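Local coordinates for protein esterase (Xanthomonas oryzae pv. oryzae, PDB 3H2G) that hydrolyses esters as a cell wall-degrading enzyme that the bacterium uses in pathogenesis on rice, at residues 320-334 and 351-365. Numbering follows the deposited sequence.
Sequences LEWAPQTPTLLCGSS and FQQRGSNQVALVDTG
Strands 328-332 and 359-363, the last two of the mixed sheet, pair in parallel at its rim, joined through helix 342-353 as a beta-alpha-beta unit. Regular backbone bonds run from Thr328 N to Gln358 O (2.9 Å) as far as Thr364 N to Gly332 O, the bond from Gly332 N to Val362 O being the longest. On the face toward helix 342-353, Val359 CG1 meets Leu330 CG at 3.6 Å, and Leu361 CD1 lies against the Leu330 carbonyl. On the other face, under helix 376-396, Val362 CG1 sits 3.5 Å from SG of Cys331, which is disulfide-bonded to Cys384 of that helix. Upstream, Pro324 makes a CH-pi contact over the face of Phe351, its CG 3.5 Å from the ring centroid and almost on the normal. The edge of Phe351 in turn points at the face of the Trp322 five-membered ring, a T-shaped stack with planes at 72°. A chi1 of 170° turns Ser356 OG toward the incoming loop, where it donates to an in-plane lone pair of Pro324 O at 2.7 Å; it also accepts from Gln358 N in an ST turn. At the strand ends, Asp363 OD1 takes Ser334 N (3.0 Å) and, in an Asx turn, Gly365 N (2.7 Å) from opposite faces of the carboxylate, which should restrain its rotation. The Ser333 side chain, its OG bonded to Asn335 N, touches a probable Ser176-His377-Asp336 triad; Asp336 comes soon after strand 328-332, consistent with the acid following a late strand of the alpha/beta-hydrolase sheet.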
loop_
_atom_site.group_PDB
_atom_site.type_symbol
_atom_site.label_atom_id
_atom_site.label_comp_id
_atom_site.label_asym_id
_atom_site.label_seq_id
_atom_site.Cartn_x
_atom_site.Cartn_y
_atom_site.Cartn_z
ATOM N N LEU A 320 10.738 4.220 10.690
ATOM C CA LEU A 320 12.007 3.665 11.140
ATOM C C LEU A 320 12.256 3.612 12.646
ATOM O O LEU A 320 12.838 2.647 13.149
ATOM C CB LEU A 320 13.152 4.460 10.495
ATOM C CG LEU A 320 13.108 4.658 8.978
ATOM C CD1 LEU A 320 14.198 5.644 8.554
ATOM C CD2 LEU A 320 13.293 3.313 8.278
ATOM N N GLU A 321 11.821 4.642 13.360
ATOM C CA GLU A 321 12.071 4.730 14.797
ATOM C C GLU A 321 11.141 3.981 15.741
ATOM O O GLU A 321 10.378 4.588 16.493
ATOM C CB GLU A 321 12.141 6.200 15.208
ATOM C CG GLU A 321 13.177 6.986 14.425
ATOM C CD GLU A 321 13.301 8.420 14.898
ATOM O OE1 GLU A 321 12.264 9.113 14.975
ATOM O OE2 GLU A 321 14.437 8.852 15.187
ATOM N N TRP A 322 11.221 2.657 15.704
ATOM C CA TRP A 322 10.423 1.817 16.583
ATOM C C TRP A 322 10.996 0.407 16.591
ATOM O O TRP A 322 11.900 0.092 15.814
ATOM C CB TRP A 322 8.948 1.807 16.160
ATOM C CG TRP A 322 8.673 1.305 14.778
ATOM C CD1 TRP A 322 9.085 1.863 13.599
ATOM C CD2 TRP A 322 7.889 0.159 14.431
ATOM N NE1 TRP A 322 8.602 1.131 12.537
ATOM C CE2 TRP A 322 7.866 0.081 13.019
ATOM C CE3 TRP A 322 7.202 -0.810 15.175
ATOM C CZ2 TRP A 322 7.183 -0.931 12.336
ATOM C CZ3 TRP A 322 6.519 -1.821 14.491
ATOM C CH2 TRP A 322 6.517 -1.871 13.088
ATOM N N ALA A 323 10.483 -0.430 17.484
ATOM C CA ALA A 323 10.962 -1.799 17.609
ATOM C C ALA A 323 9.838 -2.792 17.327
ATOM O O ALA A 323 8.995 -3.047 18.187
ATOM C CB ALA A 323 11.525 -2.019 19.018
ATOM N N PRO A 324 9.812 -3.363 16.109
ATOM C CA PRO A 324 8.780 -4.331 15.720
ATOM C C PRO A 324 8.811 -5.573 16.608
ATOM O O PRO A 324 9.879 -6.130 16.873
ATOM C CB PRO A 324 9.130 -4.645 14.265
ATOM C CG PRO A 324 9.806 -3.382 13.795
ATOM C CD PRO A 324 10.693 -3.055 14.970
ATOM N N GLN A 325 7.635 -5.994 17.067
ATOM C CA GLN A 325 7.516 -7.158 17.939
ATOM C C GLN A 325 7.020 -8.391 17.181
ATOM O O GLN A 325 7.270 -9.527 17.584
ATOM C CB GLN A 325 6.549 -6.849 19.087
ATOM C CG GLN A 325 6.460 -7.940 20.143
ATOM C CD GLN A 325 7.537 -7.822 21.214
ATOM O OE1 GLN A 325 8.507 -7.073 21.062
ATOM N NE2 GLN A 325 7.373 -8.571 22.301
ATOM N N THR A 326 6.315 -8.154 16.082
ATOM C CA THR A 326 5.763 -9.231 15.263
ATOM C C THR A 326 6.770 -9.788 14.259
ATOM O O THR A 326 7.555 -9.035 13.680
ATOM C CB THR A 326 4.546 -8.722 14.455
ATOM O OG1 THR A 326 3.561 -8.198 15.351
ATOM C CG2 THR A 326 3.930 -9.853 13.631
ATOM N N PRO A 327 6.776 -11.120 14.054
ATOM C CA PRO A 327 7.718 -11.678 13.081
ATOM C C PRO A 327 7.432 -10.945 11.770
ATOM O O PRO A 327 6.296 -10.935 11.291
ATOM C CB PRO A 327 7.322 -13.147 13.030
ATOM C CG PRO A 327 6.943 -13.419 14.458
ATOM C CD PRO A 327 6.104 -12.191 14.810
ATOM N N THR A 328 8.458 -10.327 11.200
ATOM C CA THR A 328 8.277 -9.547 9.985
ATOM C C THR A 328 9.256 -9.916 8.884
ATOM O O THR A 328 10.413 -10.238 9.148
ATOM C CB THR A 328 8.434 -8.044 10.307
ATOM O OG1 THR A 328 7.571 -7.704 11.398
ATOM C CG2 THR A 328 8.075 -7.182 9.103
ATOM N N LEU A 329 8.778 -9.869 7.645
ATOM C CA LEU A 329 9.610 -10.174 6.492
ATOM C C LEU A 329 9.422 -9.095 5.436
ATOM O O LEU A 329 8.360 -8.985 4.826
ATOM C CB LEU A 329 9.245 -11.541 5.902
ATOM C CG LEU A 329 10.064 -11.974 4.677
ATOM C CD1 LEU A 329 11.556 -11.932 5.006
ATOM C CD2 LEU A 329 9.647 -13.376 4.255
ATOM N N LEU A 330 10.455 -8.284 5.240
ATOM C CA LEU A 330 10.401 -7.223 4.244
ATOM C C LEU A 330 10.858 -7.815 2.919
ATOM O O LEU A 330 11.929 -8.413 2.838
ATOM C CB LEU A 330 11.320 -6.070 4.656
ATOM C CG LEU A 330 11.086 -5.479 6.050
ATOM C CD1 LEU A 330 12.045 -4.322 6.276
ATOM C CD2 LEU A 330 9.646 -5.006 6.182
ATOM N N CYS A 331 10.043 -7.665 1.885
ATOM C CA CYS A 331 10.389 -8.208 0.579
ATOM C C CYS A 331 10.510 -7.094 -0.445
ATOM O O CYS A 331 9.818 -6.079 -0.370
ATOM C CB CYS A 331 9.327 -9.216 0.133
ATOM S SG CYS A 331 9.710 -10.183 -1.369
ATOM N N GLY A 332 11.406 -7.295 -1.402
ATOM C CA GLY A 332 11.616 -6.311 -2.441
ATOM C C GLY A 332 12.608 -6.864 -3.439
ATOM O O GLY A 332 12.961 -8.041 -3.376
ATOM N N SER A 333 13.057 -6.018 -4.358
ATOM C CA SER A 333 14.013 -6.433 -5.374
ATOM C C SER A 333 15.122 -5.403 -5.526
ATOM O O SER A 333 14.861 -4.198 -5.548
ATOM C CB SER A 333 13.304 -6.619 -6.718
ATOM O OG SER A 333 14.245 -6.747 -7.774
ATOM N N SER A 334 16.360 -5.876 -5.627
ATOM C CA SER A 334 17.488 -4.971 -5.801
ATOM C C SER A 334 17.520 -4.400 -7.226
ATOM O O SER A 334 18.414 -3.626 -7.572
ATOM C CB SER A 334 18.805 -5.684 -5.467
ATOM O OG SER A 334 18.881 -6.953 -6.088
ATOM N N PHE A 351 15.702 -0.963 13.267
ATOM C CA PHE A 351 14.972 -1.831 14.186
ATOM C C PHE A 351 15.931 -2.554 15.127
ATOM O O PHE A 351 15.692 -2.636 16.333
ATOM C CB PHE A 351 14.146 -2.867 13.417
ATOM C CG PHE A 351 13.107 -2.271 12.502
ATOM C CD1 PHE A 351 12.539 -1.030 12.779
ATOM C CD2 PHE A 351 12.673 -2.972 11.382
ATOM C CE1 PHE A 351 11.549 -0.495 11.949
ATOM C CE2 PHE A 351 11.685 -2.449 10.546
ATOM C CZ PHE A 351 11.122 -1.207 10.833
ATOM N N GLN A 352 17.015 -3.082 14.569
ATOM C CA GLN A 352 18.000 -3.802 15.367
ATOM C C GLN A 352 18.639 -2.882 16.402
ATOM O O GLN A 352 18.892 -3.290 17.536
ATOM C CB GLN A 352 19.069 -4.414 14.453
ATOM C CG GLN A 352 18.477 -5.337 13.387
ATOM C CD GLN A 352 19.522 -5.953 12.475
ATOM O OE1 GLN A 352 20.457 -5.283 12.039
ATOM N NE2 GLN A 352 19.356 -7.233 12.166
ATOM N N GLN A 353 18.886 -1.636 16.015
ATOM C CA GLN A 353 19.482 -0.671 16.929
ATOM C C GLN A 353 18.532 -0.417 18.094
ATOM O O GLN A 353 18.965 -0.093 19.203
ATOM C CB GLN A 353 19.771 0.644 16.203
ATOM C CG GLN A 353 20.463 1.695 17.059
ATOM C CD GLN A 353 21.830 1.246 17.549
ATOM O OE1 GLN A 353 22.698 0.886 16.757
ATOM N NE2 GLN A 353 22.026 1.268 18.863
ATOM N N ARG A 354 17.234 -0.569 17.844
ATOM C CA ARG A 354 16.242 -0.349 18.886
ATOM C C ARG A 354 15.869 -1.618 19.646
ATOM O O ARG A 354 14.867 -1.654 20.362
ATOM C CB ARG A 354 14.997 0.324 18.296
ATOM C CG ARG A 354 15.149 1.838 18.171
ATOM C CD ARG A 354 14.018 2.482 17.385
ATOM N NE ARG A 354 14.114 3.941 17.401
ATOM C CZ ARG A 354 13.707 4.710 18.407
ATOM N NH1 ARG A 354 13.162 4.167 19.486
ATOM N NH2 ARG A 354 13.850 6.028 18.337
ATOM N N GLY A 355 16.681 -2.660 19.483
ATOM C CA GLY A 355 16.450 -3.902 20.199
ATOM C C GLY A 355 15.585 -4.980 19.567
ATOM O O GLY A 355 15.291 -5.984 20.217
ATOM N N SER A 356 15.174 -4.796 18.317
ATOM C CA SER A 356 14.341 -5.797 17.658
ATOM C C SER A 356 15.082 -6.646 16.628
ATOM O O SER A 356 15.749 -6.119 15.741
ATOM C CB SER A 356 13.150 -5.130 16.967
ATOM O OG SER A 356 12.478 -6.068 16.144
ATOM N N ASN A 357 14.947 -7.963 16.746
ATOM C CA ASN A 357 15.575 -8.882 15.802
ATOM C C ASN A 357 14.460 -9.660 15.102
ATOM O O ASN A 357 14.689 -10.729 14.541
ATOM C CB ASN A 357 16.501 -9.857 16.535
ATOM C CG ASN A 357 15.743 -10.986 17.215
ATOM O OD1 ASN A 357 14.857 -10.753 18.040
ATOM N ND2 ASN A 357 16.092 -12.224 16.870
ATOM N N GLN A 358 13.254 -9.102 15.131
ATOM C CA GLN A 358 12.085 -9.741 14.533
ATOM C C GLN A 358 11.920 -9.520 13.036
ATOM O O GLN A 358 11.038 -10.116 12.416
ATOM C CB GLN A 358 10.812 -9.256 15.235
ATOM C CG GLN A 358 10.738 -9.622 16.703
ATOM C CD GLN A 358 10.679 -11.118 16.910
ATOM O OE1 GLN A 358 9.699 -11.768 16.544
ATOM N NE2 GLN A 358 11.733 -11.676 17.491
ATOM N N VAL A 359 12.764 -8.680 12.447
ATOM C CA VAL A 359 12.627 -8.378 11.028
ATOM C C VAL A 359 13.728 -8.916 10.119
ATOM O O VAL A 359 14.913 -8.673 10.344
ATOM C CB VAL A 359 12.521 -6.853 10.809
ATOM C CG1 VAL A 359 12.071 -6.562 9.384
ATOM C CG2 VAL A 359 11.550 -6.247 11.825
ATOM N N ALA A 360 13.314 -9.637 9.082
ATOM C CA ALA A 360 14.237 -10.204 8.108
ATOM C C ALA A 360 13.963 -9.589 6.742
ATOM O O ALA A 360 12.974 -8.880 6.551
ATOM C CB ALA A 360 14.074 -11.717 8.043
ATOM N N LEU A 361 14.837 -9.875 5.787
ATOM C CA LEU A 361 14.702 -9.343 4.442
ATOM C C LEU A 361 14.886 -10.427 3.387
ATOM O O LEU A 361 15.677 -11.353 3.562
ATOM C CB LEU A 361 15.745 -8.246 4.222
ATOM C CG LEU A 361 15.955 -7.733 2.796
ATOM C CD1 LEU A 361 14.697 -7.033 2.312
ATOM C CD2 LEU A 361 17.142 -6.782 2.767
ATOM N N VAL A 362 14.139 -10.315 2.296
ATOM C CA VAL A 362 14.266 -11.255 1.191
ATOM C C VAL A 362 14.284 -10.427 -0.091
ATOM O O VAL A 362 13.535 -9.459 -0.226
ATOM C CB VAL A 362 13.114 -12.295 1.167
ATOM C CG1 VAL A 362 11.764 -11.602 1.068
ATOM C CG2 VAL A 362 13.318 -13.256 -0.001
ATOM N N ASP A 363 15.164 -10.805 -1.014
ATOM C CA ASP A 363 15.355 -10.101 -2.281
ATOM C C ASP A 363 14.962 -10.991 -3.459
ATOM O O ASP A 363 15.497 -12.089 -3.619
ATOM C CB ASP A 363 16.834 -9.689 -2.384
ATOM C CG ASP A 363 17.157 -8.895 -3.641
ATOM O OD1 ASP A 363 16.257 -8.656 -4.468
ATOM O OD2 ASP A 363 18.335 -8.508 -3.797
ATOM N N THR A 364 14.034 -10.513 -4.284
ATOM C CA THR A 364 13.574 -11.282 -5.437
ATOM C C THR A 364 14.199 -10.808 -6.745
ATOM O O THR A 364 13.768 -11.213 -7.826
ATOM C CB THR A 364 12.043 -11.210 -5.580
ATOM O OG1 THR A 364 11.644 -9.850 -5.794
ATOM C CG2 THR A 364 11.371 -11.743 -4.321
ATOM N N GLY A 365 15.212 -9.953 -6.639
ATOM C CA GLY A 365 15.880 -9.435 -7.819
ATOM C C GLY A 365 16.676 -10.489 -8.564
ATOM O O GLY A 365 16.983 -11.552 -8.015
#